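Local coordinates for putative GGDEF domain membrane protein (Pseudomonas fluorescens, PDB 5EUH) that probably catalyses the synthesis of the second messenger c-di-GMP from two GTP molecules through its GGDEF domain, which here has c-di-GMP bound, at residues 12-17 / 74-79; 31-36 / 86-91; 107-112 / 120-125; 4-9 / 58-63. All blocks are in the same frame, centred on the assembly; numbering follows the deposited sequence.

Interaction 1 (12-17 / 74-79); sequences RRMLDQ and ADLVAR. With C2E (9,9'-[(2R,3R,3aS,5S,7aR,9R,10R,10aS,12S,14aR)-3,5,10,12-tetrahydroxy-5,12-dioxidooctahydro-2H,7H-difuro[3,2-d:3',2'-j][1,3,7,9,2,8]tetraoxadiphosphacyclododecine-2,9-diyl]bis(2-amino-1,9-dihydro-6H-purin-6-one)), chain E.
L15 presses its side chain onto the methyl group of A78, with L15 CB and A78 CB 3.6 Å apart and L15 CD2 3.6 Å from A78 CB. Turning CG away from the backbone N (chi1 -161°) also carries this CD2 branch toward L76, whose CD2 lies 4.0 Å from L15 CD2; the L15 and L76 side chains run antiparallel alongside one another. L76 CD2 further meets the helix at M14, 4.3 Å from M14 CG. L76 and A78 point to the helix, whereas V77 between them turns to I66 of helix 52-69. This is one helix-on-sheet layer of the GGDEF alpha/beta fold: helix 12-17 runs at 152° to strand 75-78, an outermost strand, with axes 8.2 Å apart. D75, at the start of that strand, fits the last position of an RxxD inhibitory site begun by R72. Its OD2 takes N11 of one of the two c-di-GMP guanines at 2.6 Å and N21 at 2.9 Å, while OD1 adds a weak bond to N21. Farther out, the backbone N of R72 makes a weak bond to D75 OD2, V70 packs on D75, and Y80, S86 and I88 back L15.

Interaction 2 (31-36 / 86-91); sequences KPLSLL and SVILAE
L36 makes the largest single contribution to the contact, lying obliquely over V87 and L89 of the facing strand. Its CG sits beside the backbone N and anti to the carbonyl carbon (chi1 -61°), which places it 3.7 Å from V87 CG2 and 3.8 Å from L89 CD1, so that L36 touches both side chains at once. S34 shares this face: its CB is 4.0 Å from L89 CB, and its hydroxyl hydrogen-bonds to the carbonyl of T92 and the hydroxyl of T129. L33 and L35 occupy the other face with I88 and A90. There L33 slants across I88, its CD1 coming 3.9 Å from I88 CG2 and 4.1 Å from A90 CB, while L19 of helix 12-29 packs on both L35 and I88. Beneath the side chains, the antiparallel hydrogen-bonded pairs S34/L89 and L36/V87 each exchange two backbone bonds. L36 N and V87 N each meet the opposite carbonyl within its plane, but S34 N approaches L89 O from 42° above it. Before strand 33-40 begins, K31 CB touches E91 CG at 3.9 Å. Strands 33-40 and 84-90 are thus neighbours inside the mixed sheet of the GGDEF domain, and the side chain of L89 lies about 4 Å from the bound c-di-GMP, next to the binding residues D75 and T92.

Interaction 3 (107-112 / 120-125); sequences AVEQLS and PMTVSI
V108, on the last turn of helix 94-109, packs on V123 of strand 123-130, the strand to which the chain returns in the beta-alpha-beta crossover from strand 84-90 past strand 33-40. The two valines meet at about a right angle. CG1 of V108 swings away from its own backbone N (chi1 174°) and reaches V123 CG1 at 3.8 Å, while its CG2, beside the N, is directed to L62 of helix 52-69. V123 offers CG1 from beside its backbone N (chi1 -67°), and that methyl also rests against L62. E109 passes its CG 4.3 Å from T122 CG2, and its extended chain takes the carboxylate on to R105, with which OE1 forms a salt bridge. T122 turns its CB away from the helix, and its hydroxyl bonds to D41. The long side chain of M121 likewise leads off, toward A58 and A40, and leaves its backbone carbonyl to face the helix. Where the short helix 111-114 begins, S112, itself poorly ordered, lies against the ring of P120, with S112 CB 3.6 Å from P120 N. Between these two ends, E109 CA directs its C-H at M121 O, at 3.4 Å with an angle of 158° at the hydrogen.

Interaction 4 (4-9 / 58-63); sequences DALTGV and ALRELA
L6, T7 and V9 lean on helix 52-69 from a tight turn organised by D4. D4 OD2 accepts T7 N at 3.3 Å, an Asx motif, and T7 OG1 at 2.9 Å; the two donors reach it from opposite faces of the carboxylate plane. The same oxygen forms a salt bridge with R79. L6 spreads its branches over the helix: CD2 meets L59 CD1 at 4.0 Å, the two side chains crossing at about a right angle, and CD1 lies 3.9 Å from the R60 CD methylene. T7 brings its CB to 3.8 Å from A63 CB, its hydroxyl being already committed to D4. At G8 the positive phi of 96° suits a residue without a side chain, and G8 N closes the turn on D4 O. V9 CG1 then touches A63 CB at 4.4 Å. D4 to T7 read as the DxLT motif found near the start of GGDEF domains; the turn packs on helix 52-69, and F85 of strand 84-90 touches T7 and V9 as well as A63.

Overall arrangement
From the N terminus, the turn at 4-9 opens first and is closed on helix 52-69 by interaction 4. Before that, helix 12-29 opens interaction 1, closed at strand 75-78, and strand 33-40 opens interaction 2, closed at strand 84-90. These three loops all cross one another, so these contacts tie the N-terminal turn, the first helix, helix 52-69 and the sheet together. Interaction 3 follows in series as a short local loop between helix 94-109 and strand 123-130. Interactions 1 and 2 join through the pairing of strands 75-78 and 84-90, interactions 1 and 4 through a salt bridge, and interactions 3 and 4 through packing on helix 52-69.

Interaction 1 (12-17 / 74-79)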
loop_
_atom_site.group_PDB
_atom_site.type_symbol
_atom_site.label_atom_id
_atom_site.label_comp_id
_atom_site.label_asym_id
_atom_site.label_seq_id
_atom_site.Cartn_x
_atom_site.Cartn_y
_atom_site.Cartn_z
ATOM N N ARG A 12 1.269 6.522 10.774
ATOM C CA ARG A 12 2.534 6.731 10.077
ATOM C C ARG A 12 3.722 6.341 10.948
ATOM O O ARG A 12 4.543 5.502 10.560
ATOM C CB ARG A 12 2.650 8.185 9.624
ATOM C CG ARG A 12 3.937 8.478 8.883
ATOM C CD ARG A 12 4.055 9.950 8.581
ATOM N NE ARG A 12 4.049 10.738 9.805
ATOM C CZ ARG A 12 5.148 11.106 10.452
ATOM N NH1 ARG A 12 5.056 11.824 11.561
ATOM N NH2 ARG A 12 6.338 10.758 9.986
ATOM N N ARG A 13 3.837 6.949 12.130
ATOM C CA ARG A 13 4.995 6.700 12.978
ATOM C C ARG A 13 5.069 5.255 13.453
ATOM O O ARG A 13 6.152 4.797 13.826
ATOM C CB ARG A 13 4.987 7.654 14.171
ATOM C CG ARG A 13 5.070 9.117 13.767
ATOM C CD ARG A 13 5.463 10.010 14.933
ATOM N NE ARG A 13 4.490 9.960 16.019
ATOM C CZ ARG A 13 3.278 10.500 15.959
ATOM N NH1 ARG A 13 2.881 11.121 14.856
ATOM N NH2 ARG A 13 2.460 10.411 16.997
ATOM N N MET A 14 3.951 4.529 13.445
ATOM C CA MET A 14 4.016 3.097 13.717
ATOM C C MET A 14 4.621 2.346 12.535
ATOM O O MET A 14 5.409 1.413 12.725
ATOM C CB MET A 14 2.626 2.562 14.053
ATOM C CG MET A 14 2.576 1.073 14.342
ATOM S SD MET A 14 3.590 0.588 15.749
ATOM C CE MET A 14 3.439 -1.197 15.659
ATOM N N LEU A 15 4.267 2.743 11.310
ATOM C CA LEU A 15 4.859 2.130 10.125
ATOM C C LEU A 15 6.365 2.357 10.089
ATOM O O LEU A 15 7.140 1.421 9.869
ATOM C CB LEU A 15 4.196 2.691 8.863
ATOM C CG LEU A 15 4.279 1.960 7.513
ATOM C CD1 LEU A 15 5.656 2.076 6.866
ATOM C CD2 LEU A 15 3.864 0.501 7.651
ATOM N N ASP A 16 6.796 3.605 10.299
ATOM C CA ASP A 16 8.222 3.915 10.251
ATOM C C ASP A 16 8.989 3.162 11.328
ATOM O O ASP A 16 10.110 2.699 11.092
ATOM C CB ASP A 16 8.440 5.420 10.398
ATOM C CG ASP A 16 8.019 6.192 9.165
ATOM O OD1 ASP A 16 8.082 5.625 8.056
ATOM O OD2 ASP A 16 7.630 7.369 9.304
ATOM N N GLN A 17 8.400 3.026 12.516
ATOM C CA GLN A 17 9.077 2.320 13.597
ATOM C C GLN A 17 9.152 0.825 13.322
ATOM O O GLN A 17 10.206 0.208 13.501
ATOM C CB GLN A 17 8.363 2.586 14.919
ATOM C CG GLN A 17 8.997 1.906 16.112
ATOM C CD GLN A 17 8.186 2.085 17.373
ATOM O OE1 GLN A 17 7.448 1.190 17.783
ATOM N NE2 GLN A 17 8.313 3.250 17.997
ATOM N N ALA A 74 3.972 -11.021 10.323
ATOM C CA ALA A 74 5.057 -10.091 10.048
ATOM C C ALA A 74 4.666 -9.002 9.057
ATOM O O ALA A 74 5.540 -8.287 8.560
ATOM C CB ALA A 74 6.281 -10.852 9.538
ATOM N N ASP A 75 3.379 -8.860 8.765
ATOM C CA ASP A 75 2.884 -7.827 7.874
ATOM C C ASP A 75 2.256 -6.697 8.677
ATOM O O ASP A 75 1.681 -6.916 9.746
ATOM C CB ASP A 75 1.853 -8.392 6.900
ATOM C CG ASP A 75 2.370 -9.587 6.132
ATOM O OD1 ASP A 75 3.585 -9.860 6.194
ATOM O OD2 ASP A 75 1.561 -10.252 5.458
ATOM N N LEU A 76 2.369 -5.482 8.151
ATOM C CA LEU A 76 1.749 -4.319 8.764
ATOM C C LEU A 76 1.103 -3.470 7.682
ATOM O O LEU A 76 1.652 -3.333 6.589
ATOM C CB LEU A 76 2.767 -3.485 9.547
ATOM C CG LEU A 76 2.164 -2.331 10.346
ATOM C CD1 LEU A 76 1.183 -2.862 11.375
ATOM C CD2 LEU A 76 3.253 -1.508 11.006
ATOM N N VAL A 77 -0.067 -2.918 7.986
ATOM C CA VAL A 77 -0.789 -2.021 7.090
ATOM C C VAL A 77 -1.017 -0.716 7.836
ATOM O O VAL A 77 -1.576 -0.718 8.939
ATOM C CB VAL A 77 -2.125 -2.625 6.629
ATOM C CG1 VAL A 77 -2.904 -1.617 5.798
ATOM C CG2 VAL A 77 -1.890 -3.904 5.850
ATOM N N ALA A 78 -0.596 0.396 7.239
ATOM C CA ALA A 78 -0.672 1.690 7.897
ATOM C C ALA A 78 -1.229 2.745 6.955
ATOM O O ALA A 78 -1.119 2.636 5.731
ATOM C CB ALA A 78 0.698 2.138 8.407
ATOM N N ARG A 79 -1.834 3.770 7.552
ATOM C CA ARG A 79 -2.270 4.967 6.836
ATOM C C ARG A 79 -1.079 5.914 6.778
ATOM O O ARG A 79 -0.789 6.625 7.741
ATOM C CB ARG A 79 -3.467 5.602 7.534
ATOM C CG ARG A 79 -3.841 6.983 7.033
ATOM C CD ARG A 79 -4.958 6.930 6.011
ATOM N NE ARG A 79 -5.460 8.266 5.707
ATOM C CZ ARG A 79 -6.485 8.839 6.330
ATOM N NH1 ARG A 79 -7.126 8.190 7.291
ATOM N NH2 ARG A 79 -6.872 10.060 5.991
HETATM P P1 C2E E . 3.281 -18.610 -1.028
HETATM O O2P C2E E . 4.140 -19.609 -1.762
HETATM O O1P C2E E . 3.633 -18.202 0.379
HETATM O "O5'" C2E E . 1.752 -19.111 -1.036
HETATM C "C5'" C2E E . 1.428 -20.372 -1.613
HETATM C "C4'" C2E E . -0.061 -20.674 -1.493
HETATM O "O4'" C2E E . -0.271 -21.464 -0.322
HETATM C "C3'" C2E E . -0.942 -19.441 -1.344
HETATM O "O3'" C2E E . -1.518 -19.044 -2.581
HETATM C "C2'" C2E E . -2.048 -19.902 -0.426
HETATM O "O2'" C2E E . -3.180 -20.314 -1.197
HETATM C "C1'" C2E E . -1.490 -21.096 0.319
HETATM N N9 C2E E . -1.191 -20.639 1.690
HETATM C C8 C2E E . 0.028 -20.336 2.166
HETATM N N7 C2E E . -0.047 -19.942 3.459
HETATM C C5 C2E E . -1.340 -19.988 3.823
HETATM C C6 C2E E . -2.113 -19.702 5.048
HETATM O O6 C2E E . -1.542 -19.309 6.086
HETATM N N1 C2E E . -3.438 -19.879 5.007
HETATM C C2 C2E E . -4.082 -20.300 3.904
HETATM N N2 C2E E . -5.429 -20.451 3.948
HETATM N N3 C2E E . -3.433 -20.581 2.747
HETATM C C4 C2E E . -2.091 -20.446 2.652
HETATM P P11 C2E E . -1.803 -17.486 -2.872
HETATM O O21 C2E E . -2.019 -17.307 -4.355
HETATM O O11 C2E E . -2.839 -16.982 -1.899
HETATM O O5A C2E E . -0.389 -16.837 -2.474
HETATM C C5A C2E E . 0.465 -16.306 -3.479
HETATM C C4A C2E E . 1.651 -15.613 -2.827
HETATM O O4A C2E E . 1.223 -14.346 -2.343
HETATM C C3A C2E E . 2.175 -16.339 -1.601
HETATM O O3A C2E E . 3.200 -17.271 -1.911
HETATM C C2A C2E E . 2.712 -15.231 -0.726
HETATM O O2A C2E E . 4.086 -14.990 -1.031
HETATM C C1A C2E E . 1.901 -14.024 -1.132
HETATM N N91 C2E E . 0.876 -13.751 -0.108
HETATM C C81 C2E E . -0.424 -14.074 -0.200
HETATM N N71 C2E E . -1.093 -13.674 0.907
HETATM C C51 C2E E . -0.206 -13.086 1.725
HETATM C C61 C2E E . -0.243 -12.444 3.053
HETATM O O61 C2E E . -1.313 -12.360 3.690
HETATM N N11 C2E E . 0.904 -11.959 3.542
HETATM C C21 C2E E . 2.072 -12.035 2.879
HETATM N N21 C2E E . 3.188 -11.519 3.447
HETATM N N31 C2E E . 2.175 -12.612 1.659
HETATM C C41 C2E E . 1.091 -13.141 1.050
#

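Interaction 2 (31-36 / 86-91)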
loop_
_atom_site.group_PDB
_atom_site.type_symbol
_atom_site.label_atom_id
_atom_site.label_comp_id
_atom_site.label_asym_id
_atom_site.label_seq_id
_atom_site.Cartn_x
_atom_site.Cartn_y
_atom_site.Cartn_z
ATOM N N LYS A 31 16.008 -12.678 4.539
ATOM C CA LYS A 31 14.720 -12.904 3.898
ATOM C C LYS A 31 14.252 -11.638 3.189
ATOM O O LYS A 31 14.430 -10.535 3.713
ATOM C CB LYS A 31 13.675 -13.323 4.924
ATOM C CG LYS A 31 14.113 -14.458 5.826
ATOM C CD LYS A 31 13.452 -15.766 5.445
ATOM C CE LYS A 31 13.623 -16.788 6.556
ATOM N NZ LYS A 31 12.987 -18.096 6.231
ATOM N N PRO A 32 13.647 -11.773 2.010
ATOM C CA PRO A 32 13.241 -10.585 1.252
ATOM C C PRO A 32 12.216 -9.751 2.007
ATOM O O PRO A 32 11.307 -10.278 2.646
ATOM C CB PRO A 32 12.649 -11.170 -0.035
ATOM C CG PRO A 32 12.302 -12.580 0.309
ATOM C CD PRO A 32 13.333 -13.019 1.294
ATOM N N LEU A 33 12.377 -8.433 1.923
ATOM C CA LEU A 33 11.490 -7.474 2.568
ATOM C C LEU A 33 10.901 -6.569 1.496
ATOM O O LEU A 33 11.637 -5.827 0.836
ATOM C CB LEU A 33 12.244 -6.656 3.618
ATOM C CG LEU A 33 11.472 -5.521 4.285
ATOM C CD1 LEU A 33 10.372 -6.070 5.173
ATOM C CD2 LEU A 33 12.417 -4.633 5.073
ATOM N N SER A 34 9.582 -6.628 1.324
ATOM C CA SER A 34 8.889 -5.885 0.283
ATOM C C SER A 34 8.061 -4.757 0.885
ATOM O O SER A 34 7.582 -4.847 2.018
ATOM C CB SER A 34 7.979 -6.804 -0.535
ATOM O OG SER A 34 8.735 -7.776 -1.232
ATOM N N LEU A 35 7.898 -3.693 0.106
ATOM C CA LEU A 35 7.064 -2.560 0.470
ATOM C C LEU A 35 5.991 -2.347 -0.587
ATOM O O LEU A 35 6.197 -2.629 -1.769
ATOM C CB LEU A 35 7.888 -1.280 0.613
ATOM C CG LEU A 35 8.270 -0.834 2.020
ATOM C CD1 LEU A 35 9.095 -1.899 2.716
ATOM C CD2 LEU A 35 9.030 0.474 1.943
ATOM N N LEU A 36 4.842 -1.841 -0.147
ATOM C CA LEU A 36 3.755 -1.461 -1.037
ATOM C C LEU A 36 3.336 -0.037 -0.717
ATOM O O LEU A 36 3.102 0.297 0.448
ATOM C CB LEU A 36 2.546 -2.392 -0.898
ATOM C CG LEU A 36 2.687 -3.880 -1.204
ATOM C CD1 LEU A 36 1.308 -4.512 -1.259
ATOM C CD2 LEU A 36 3.434 -4.111 -2.499
ATOM N N SER A 86 0.582 2.465 3.156
ATOM C CA SER A 86 1.832 1.729 3.066
ATOM C C SER A 86 1.710 0.435 3.855
ATOM O O SER A 86 1.176 0.425 4.967
ATOM C CB SER A 86 3.001 2.562 3.597
ATOM O OG SER A 86 4.241 1.960 3.277
ATOM N N VAL A 87 2.185 -0.663 3.269
ATOM C CA VAL A 87 2.140 -1.969 3.913
ATOM C C VAL A 87 3.536 -2.576 3.902
ATOM O O VAL A 87 4.298 -2.400 2.944
ATOM C CB VAL A 87 1.113 -2.914 3.242
ATOM C CG1 VAL A 87 0.128 -2.127 2.388
ATOM C CG2 VAL A 87 1.793 -3.997 2.418
ATOM N N ILE A 88 3.883 -3.258 4.991
ATOM C CA ILE A 88 5.134 -3.999 5.099
ATOM C C ILE A 88 4.834 -5.464 4.835
ATOM O O ILE A 88 3.886 -6.024 5.399
ATOM C CB ILE A 88 5.781 -3.818 6.483
ATOM C CG1 ILE A 88 6.001 -2.342 6.794
ATOM C CG2 ILE A 88 7.102 -4.564 6.552
ATOM C CD1 ILE A 88 6.597 -2.103 8.163
ATOM N N LEU A 89 5.631 -6.083 3.973
ATOM C CA LEU A 89 5.501 -7.497 3.642
ATOM C C LEU A 89 6.829 -8.153 3.983
ATOM O O LEU A 89 7.663 -8.389 3.109
ATOM C CB LEU A 89 5.139 -7.690 2.183
ATOM C CG LEU A 89 3.844 -7.040 1.702
ATOM C CD1 LEU A 89 3.704 -7.210 0.202
ATOM C CD2 LEU A 89 2.650 -7.635 2.423
ATOM N N ALA A 90 7.027 -8.436 5.265
ATOM C CA ALA A 90 8.255 -9.087 5.693
ATOM C C ALA A 90 8.292 -10.522 5.193
ATOM O O ALA A 90 7.258 -11.189 5.088
ATOM C CB ALA A 90 8.376 -9.057 7.211
ATOM N N GLU A 91 9.498 -10.988 4.872
ATOM C CA GLU A 91 9.728 -12.352 4.398
ATOM C C GLU A 91 8.864 -12.668 3.180
ATOM O O GLU A 91 8.355 -13.778 3.025
ATOM C CB GLU A 91 9.502 -13.363 5.520
ATOM C CG GLU A 91 10.268 -13.016 6.779
ATOM C CD GLU A 91 10.195 -14.096 7.829
ATOM O OE1 GLU A 91 9.539 -15.126 7.572
ATOM O OE2 GLU A 91 10.798 -13.913 8.906
#

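Interaction 3 (107-112 / 120-125)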
loop_
_atom_site.group_PDB
_atom_site.type_symbol
_atom_site.label_atom_id
_atom_site.label_comp_id
_atom_site.label_asym_id
_atom_site.label_seq_id
_atom_site.Cartn_x
_atom_site.Cartn_y
_atom_site.Cartn_z
ATOM N N ALA A 107 -9.533 -5.823 -6.645
ATOM C CA ALA A 107 -10.668 -5.778 -5.731
ATOM C C ALA A 107 -11.223 -4.366 -5.600
ATOM O O ALA A 107 -12.443 -4.178 -5.522
ATOM C CB ALA A 107 -10.263 -6.325 -4.364
ATOM N N VAL A 108 -10.346 -3.363 -5.567
ATOM C CA VAL A 108 -10.800 -1.979 -5.476
ATOM C C VAL A 108 -11.544 -1.580 -6.743
ATOM O O VAL A 108 -12.552 -0.865 -6.692
ATOM C CB VAL A 108 -9.604 -1.050 -5.202
ATOM C CG1 VAL A 108 -10.029 0.412 -5.254
ATOM C CG2 VAL A 108 -8.976 -1.384 -3.862
ATOM N N GLU A 109 -11.063 -2.043 -7.899
ATOM C CA GLU A 109 -11.715 -1.718 -9.161
ATOM C C GLU A 109 -13.128 -2.285 -9.217
ATOM O O GLU A 109 -14.037 -1.655 -9.771
ATOM C CB GLU A 109 -10.874 -2.244 -10.322
ATOM C CG GLU A 109 -11.343 -1.804 -11.691
ATOM C CD GLU A 109 -10.468 -2.355 -12.796
ATOM O OE1 GLU A 109 -9.807 -3.389 -12.569
ATOM O OE2 GLU A 109 -10.436 -1.753 -13.889
ATOM N N GLN A 110 -13.335 -3.467 -8.641
ATOM C CA GLN A 110 -14.634 -4.126 -8.660
ATOM C C GLN A 110 -15.520 -3.738 -7.484
ATOM O O GLN A 110 -16.619 -4.286 -7.353
ATOM C CB GLN A 110 -14.455 -5.647 -8.674
ATOM C CG GLN A 110 -13.517 -6.157 -9.752
ATOM C CD GLN A 110 -13.997 -5.839 -11.153
ATOM O OE1 GLN A 110 -15.193 -5.670 -11.394
ATOM N NE2 GLN A 110 -13.060 -5.757 -12.089
ATOM N N LEU A 111 -15.076 -2.818 -6.625
ATOM C CA LEU A 111 -15.886 -2.436 -5.474
ATOM C C LEU A 111 -17.183 -1.756 -5.890
ATOM O O LEU A 111 -18.173 -1.808 -5.154
ATOM C CB LEU A 111 -15.089 -1.521 -4.545
ATOM C CG LEU A 111 -14.232 -2.211 -3.486
ATOM C CD1 LEU A 111 -13.525 -1.185 -2.620
ATOM C CD2 LEU A 111 -15.086 -3.134 -2.631
ATOM N N SER A 112 -17.201 -1.115 -7.059
ATOM C CA SER A 112 -18.419 -0.458 -7.518
ATOM C C SER A 112 -19.410 -1.458 -8.098
ATOM O O SER A 112 -20.626 -1.283 -7.960
ATOM C CB SER A 112 -18.081 0.614 -8.556
ATOM O OG SER A 112 -17.501 0.037 -9.715
ATOM N N PRO A 120 -17.300 4.129 -8.697
ATOM C CA PRO A 120 -16.114 3.551 -9.344
ATOM C C PRO A 120 -14.831 4.186 -8.831
ATOM O O PRO A 120 -14.759 5.396 -8.610
ATOM C CB PRO A 120 -16.340 3.857 -10.829
ATOM C CG PRO A 120 -17.823 3.947 -10.958
ATOM C CD PRO A 120 -18.305 4.569 -9.680
ATOM N N MET A 121 -13.813 3.350 -8.639
ATOM C CA MET A 121 -12.584 3.801 -8.007
ATOM C C MET A 121 -11.460 2.833 -8.339
ATOM O O MET A 121 -11.691 1.636 -8.531
ATOM C CB MET A 121 -12.759 3.912 -6.491
ATOM C CG MET A 121 -11.661 4.676 -5.798
ATOM S SD MET A 121 -12.057 4.965 -4.069
ATOM C CE MET A 121 -11.156 6.485 -3.794
ATOM N N THR A 122 -10.243 3.365 -8.411
ATOM C CA THR A 122 -9.054 2.565 -8.664
ATOM C C THR A 122 -7.937 3.031 -7.743
ATOM O O THR A 122 -8.039 4.064 -7.077
ATOM C CB THR A 122 -8.603 2.658 -10.126
ATOM O OG1 THR A 122 -8.299 4.019 -10.448
ATOM C CG2 THR A 122 -9.687 2.146 -11.065
ATOM N N VAL A 123 -6.860 2.250 -7.708
ATOM C CA VAL A 123 -5.680 2.570 -6.915
ATOM C C VAL A 123 -4.440 2.305 -7.754
ATOM O O VAL A 123 -4.442 1.467 -8.660
ATOM C CB VAL A 123 -5.615 1.759 -5.597
ATOM C CG1 VAL A 123 -6.733 2.171 -4.653
ATOM C CG2 VAL A 123 -5.665 0.264 -5.883
ATOM N N SER A 124 -3.374 3.035 -7.444
ATOM C CA SER A 124 -2.066 2.822 -8.042
ATOM C C SER A 124 -1.119 2.306 -6.968
ATOM O O SER A 124 -1.175 2.749 -5.817
ATOM C CB SER A 124 -1.523 4.113 -8.660
ATOM O OG SER A 124 -2.458 4.674 -9.564
ATOM N N ILE A 125 -0.258 1.363 -7.340
ATOM C CA ILE A 125 0.566 0.637 -6.382
ATOM C C ILE A 125 2.008 0.631 -6.869
ATOM O O ILE A 125 2.274 0.322 -8.035
ATOM C CB ILE A 125 0.057 -0.804 -6.178
ATOM C CG1 ILE A 125 -1.364 -0.794 -5.608
ATOM C CG2 ILE A 125 0.978 -1.574 -5.251
ATOM C CD1 ILE A 125 -1.966 -2.165 -5.448
#

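Interaction 4 (4-9 / 58-63)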
loop_
_atom_site.group_PDB
_atom_site.type_symbol
_atom_site.label_atom_id
_atom_site.label_comp_id
_atom_site.label_asym_id
_atom_site.label_seq_id
_atom_site.Cartn_x
_atom_site.Cartn_y
_atom_site.Cartn_z
ATOM N N ASP A 4 -5.015 4.530 13.100
ATOM C CA ASP A 4 -5.650 5.631 12.388
ATOM C C ASP A 4 -7.133 5.653 12.736
ATOM O O ASP A 4 -7.830 4.647 12.566
ATOM C CB ASP A 4 -5.440 5.487 10.882
ATOM C CG ASP A 4 -5.880 6.714 10.111
ATOM O OD1 ASP A 4 -5.227 7.769 10.246
ATOM O OD2 ASP A 4 -6.872 6.620 9.364
ATOM N N ALA A 5 -7.608 6.802 13.224
ATOM C CA ALA A 5 -8.972 6.899 13.736
ATOM C C ALA A 5 -10.011 6.586 12.669
ATOM O O ALA A 5 -11.070 6.028 12.978
ATOM C CB ALA A 5 -9.212 8.295 14.311
ATOM N N LEU A 6 -9.737 6.938 11.416
ATOM C CA LEU A 6 -10.719 6.727 10.361
ATOM C C LEU A 6 -10.731 5.278 9.890
ATOM O O LEU A 6 -11.789 4.641 9.842
ATOM C CB LEU A 6 -10.435 7.666 9.189
ATOM C CG LEU A 6 -11.291 7.442 7.941
ATOM C CD1 LEU A 6 -12.729 7.876 8.182
ATOM C CD2 LEU A 6 -10.694 8.165 6.743
ATOM N N THR A 7 -9.563 4.742 9.544
ATOM C CA THR A 7 -9.480 3.431 8.915
ATOM C C THR A 7 -9.324 2.293 9.913
ATOM O O THR A 7 -9.853 1.201 9.679
ATOM C CB THR A 7 -8.313 3.402 7.926
ATOM O OG1 THR A 7 -7.122 3.852 8.584
ATOM C CG2 THR A 7 -8.603 4.313 6.744
ATOM N N GLY A 8 -8.611 2.515 11.014
ATOM C CA GLY A 8 -8.396 1.490 12.012
ATOM C C GLY A 8 -7.090 0.738 11.882
ATOM O O GLY A 8 -6.765 -0.060 12.770
ATOM N N VAL A 9 -6.337 0.961 10.808
ATOM C CA VAL A 9 -5.039 0.323 10.624
ATOM C C VAL A 9 -3.992 1.124 11.384
ATOM O O VAL A 9 -4.329 2.037 12.143
ATOM C CB VAL A 9 -4.682 0.210 9.131
ATOM C CG1 VAL A 9 -5.730 -0.613 8.406
ATOM C CG2 VAL A 9 -4.571 1.589 8.512
ATOM N N ALA A 58 -14.779 5.636 1.152
ATOM C CA ALA A 58 -13.965 4.954 0.154
ATOM C C ALA A 58 -12.586 4.606 0.697
ATOM O O ALA A 58 -11.976 3.627 0.255
ATOM C CB ALA A 58 -13.842 5.814 -1.102
ATOM N N LEU A 59 -12.079 5.393 1.648
ATOM C CA LEU A 59 -10.800 5.064 2.267
ATOM C C LEU A 59 -10.930 3.857 3.184
ATOM O O LEU A 59 -10.047 2.992 3.210
ATOM C CB LEU A 59 -10.266 6.267 3.042
ATOM C CG LEU A 59 -9.613 7.374 2.217
ATOM C CD1 LEU A 59 -8.988 8.411 3.133
ATOM C CD2 LEU A 59 -8.574 6.791 1.279
ATOM N N ARG A 60 -12.023 3.785 3.946
ATOM C CA ARG A 60 -12.246 2.640 4.820
ATOM C C ARG A 60 -12.419 1.358 4.016
ATOM O O ARG A 60 -11.932 0.295 4.421
ATOM C CB ARG A 60 -13.462 2.897 5.706
ATOM C CG ARG A 60 -13.286 4.079 6.641
ATOM C CD ARG A 60 -14.616 4.724 6.975
ATOM N NE ARG A 60 -15.519 3.797 7.647
ATOM C CZ ARG A 60 -15.607 3.671 8.966
ATOM N NH1 ARG A 60 -14.847 4.417 9.756
ATOM N NH2 ARG A 60 -16.455 2.801 9.497
ATOM N N GLU A 61 -13.105 1.435 2.874
ATOM C CA GLU A 61 -13.235 0.265 2.015
ATOM C C GLU A 61 -11.887 -0.143 1.438
ATOM O O GLU A 61 -11.572 -1.335 1.356
ATOM C CB GLU A 61 -14.238 0.542 0.896
ATOM C CG GLU A 61 -15.685 0.521 1.348
ATOM C CD GLU A 61 -16.104 -0.834 1.888
ATOM O OE1 GLU A 61 -16.316 -0.949 3.113
ATOM O OE2 GLU A 61 -16.223 -1.783 1.086
ATOM N N LEU A 62 -11.078 0.836 1.029
ATOM C CA LEU A 62 -9.731 0.527 0.567
ATOM C C LEU A 62 -8.908 -0.113 1.676
ATOM O O LEU A 62 -8.159 -1.065 1.433
ATOM C CB LEU A 62 -9.053 1.794 0.048
ATOM C CG LEU A 62 -7.574 1.694 -0.329
ATOM C CD1 LEU A 62 -7.330 0.559 -1.312
ATOM C CD2 LEU A 62 -7.089 3.014 -0.905
ATOM N N ALA A 63 -9.045 0.388 2.906
ATOM C CA ALA A 63 -8.334 -0.209 4.031
ATOM C C ALA A 63 -8.797 -1.640 4.274
ATOM O O ALA A 63 -7.979 -2.527 4.547
ATOM C CB ALA A 63 -8.529 0.641 5.285
#